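Local coordinates for T-cell surface glycoprotein CD1A1 antigen (Gallus gallus, PDB 3JVG) that probably presents lipid antigens to T cells, as other CD1 glycoproteins do, through an MHC class I-like antigen-binding domain carried on an immunoglobulin domain, at residues 211-216 against 243-248. Residues are numbered along the deposited sequence; the frame is centred on the assembly and turned at random.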
# COMPACT_ATOMS: atom_id res chain seq x y z
N ILE A 211 0.53 -12.44 -9.63
CA ILE A 211 -0.23 -12.93 -10.77
C ILE A 211 0.67 -12.81 -11.96
O ILE A 211 1.64 -12.07 -11.90
CB ILE A 211 -1.59 -12.13 -10.98
CG1 ILE A 211 -2.54 -12.92 -11.88
CG2 ILE A 211 -1.36 -10.73 -11.56
CD1 ILE A 211 -3.93 -12.35 -11.93
N ALA A 212 0.36 -13.53 -13.03
CA ALA A 212 1.12 -13.42 -14.27
C ALA A 212 0.10 -13.36 -15.41
O ALA A 212 -0.67 -14.30 -15.64
CB ALA A 212 2.10 -14.63 -14.45
N VAL A 213 0.08 -12.22 -16.08
CA VAL A 213 -0.82 -11.98 -17.21
C VAL A 213 0.09 -11.80 -18.42
O VAL A 213 0.95 -10.93 -18.40
CB VAL A 213 -1.65 -10.70 -16.95
CG1 VAL A 213 -2.47 -10.29 -18.20
CG2 VAL A 213 -2.57 -10.88 -15.69
N THR A 214 -0.05 -12.66 -19.44
CA THR A 214 0.79 -12.61 -20.65
C THR A 214 -0.09 -12.73 -21.87
O THR A 214 -1.20 -13.25 -21.78
CB THR A 214 1.87 -13.74 -20.73
OG1 THR A 214 1.22 -15.02 -20.69
CG2 THR A 214 2.87 -13.65 -19.53
N TRP A 215 0.41 -12.28 -23.02
CA TRP A 215 -0.33 -12.36 -24.26
C TRP A 215 0.23 -13.52 -25.07
O TRP A 215 1.43 -13.76 -25.06
CB TRP A 215 -0.20 -11.04 -25.04
CG TRP A 215 -1.07 -9.94 -24.50
CD1 TRP A 215 -0.69 -8.93 -23.66
CD2 TRP A 215 -2.46 -9.73 -24.75
NE1 TRP A 215 -1.75 -8.11 -23.39
CE2 TRP A 215 -2.84 -8.57 -24.05
CE3 TRP A 215 -3.40 -10.40 -25.55
CZ2 TRP A 215 -4.13 -8.08 -24.08
CZ3 TRP A 215 -4.70 -9.89 -25.59
CH2 TRP A 215 -5.05 -8.75 -24.83
N LEU A 216 -0.66 -14.24 -25.74
CA LEU A 216 -0.27 -15.29 -26.65
C LEU A 216 -0.68 -14.91 -28.03
O LEU A 216 -1.79 -14.42 -28.24
CB LEU A 216 -0.91 -16.64 -26.30
CG LEU A 216 -0.87 -17.15 -24.86
CD1 LEU A 216 -1.52 -18.54 -24.80
CD2 LEU A 216 0.56 -17.16 -24.32
N LEU A 243 -5.61 -5.71 -12.52
CA LEU A 243 -4.46 -5.49 -13.40
C LEU A 243 -5.00 -5.22 -14.80
O LEU A 243 -5.99 -5.84 -15.19
CB LEU A 243 -3.58 -6.76 -13.51
CG LEU A 243 -2.06 -6.62 -13.36
CD1 LEU A 243 -1.26 -7.75 -14.01
CD2 LEU A 243 -1.50 -5.28 -13.81
N ARG A 244 -4.34 -4.34 -15.57
CA ARG A 244 -4.59 -4.27 -17.01
C ARG A 244 -3.29 -4.45 -17.78
O ARG A 244 -2.26 -3.93 -17.39
CB ARG A 244 -5.28 -2.95 -17.43
CG ARG A 244 -6.57 -2.60 -16.63
CD ARG A 244 -7.50 -1.61 -17.32
NE ARG A 244 -7.02 -0.22 -17.33
CZ ARG A 244 -7.05 0.62 -16.28
NH1 ARG A 244 -7.51 0.20 -15.10
NH2 ARG A 244 -6.59 1.87 -16.42
N SER A 245 -3.35 -5.19 -18.88
CA SER A 245 -2.20 -5.40 -19.74
C SER A 245 -2.66 -5.13 -21.16
O SER A 245 -3.79 -5.48 -21.52
CB SER A 245 -1.70 -6.88 -19.60
OG SER A 245 -0.75 -7.22 -20.61
N THR A 246 -1.79 -4.50 -21.97
CA THR A 246 -2.15 -4.16 -23.31
C THR A 246 -1.10 -4.57 -24.34
O THR A 246 0.10 -4.70 -24.02
CB THR A 246 -2.49 -2.65 -23.50
OG1 THR A 246 -1.30 -1.85 -23.38
CG2 THR A 246 -3.54 -2.18 -22.52
N LEU A 247 -1.58 -4.73 -25.59
CA LEU A 247 -0.80 -5.17 -26.73
C LEU A 247 -1.26 -4.45 -27.97
O LEU A 247 -2.40 -4.58 -28.41
CB LEU A 247 -0.94 -6.68 -26.96
CG LEU A 247 -0.04 -7.23 -28.06
CD1 LEU A 247 1.41 -6.85 -27.89
CD2 LEU A 247 -0.21 -8.74 -28.19
N LEU A 248 -0.34 -3.68 -28.51
CA LEU A 248 -0.54 -2.98 -29.77
C LEU A 248 -0.35 -4.03 -30.88
O LEU A 248 0.68 -4.70 -30.94
CB LEU A 248 0.46 -1.84 -29.86
CG LEU A 248 0.18 -0.55 -30.65
CD1 LEU A 248 -1.18 0.08 -30.31
CD2 LEU A 248 1.32 0.43 -30.37
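The indole of Trp-215 packs flat against Leu-247. Leu-247 CB sits over one face, 3.8 Å from the centroid of the five-membered ring and 4° off its normal, a CH-pi contact. The two side chains pass in opposite directions, and Leu-247 CD2 comes to 3.9 Å from Trp-215 CB. Trp-215 CG lies anti to the carbonyl carbon, which carries the indole toward 243-248 and brings NE1 near Ser-245.

The polar part is one weak hydrogen bond. Trp-215 NE1 donates to Ser-245 OG at 3.1 Å, bent to 125° at the hydrogen. Ser-245 OG also makes a weak hydrogen bond to Ser-229 O.

The remaining packing is aliphatic. Leu-243 CD1 meets Val-213 CG2 at 3.8 Å and Ile-211 CG2 at 3.9 Å. The other Val-213 branch, CG1, packs on Ser-245 CB at 3.8 Å.

Val-213 touches Cys-259 and Trp-215 touches Cys-201, the two halves of the domain's disulfide. A tryptophan against the intersheet disulfide is the hallmark of the immunoglobulin core. The strand axes are 8.0 Å apart at closest approach and 20° from parallel. The strands belong to the two facing sheets of the C1-set beta-sandwich. Strand 212-217 pairs with 257-262; strand 241-249 lies between 197-206 and 228-235.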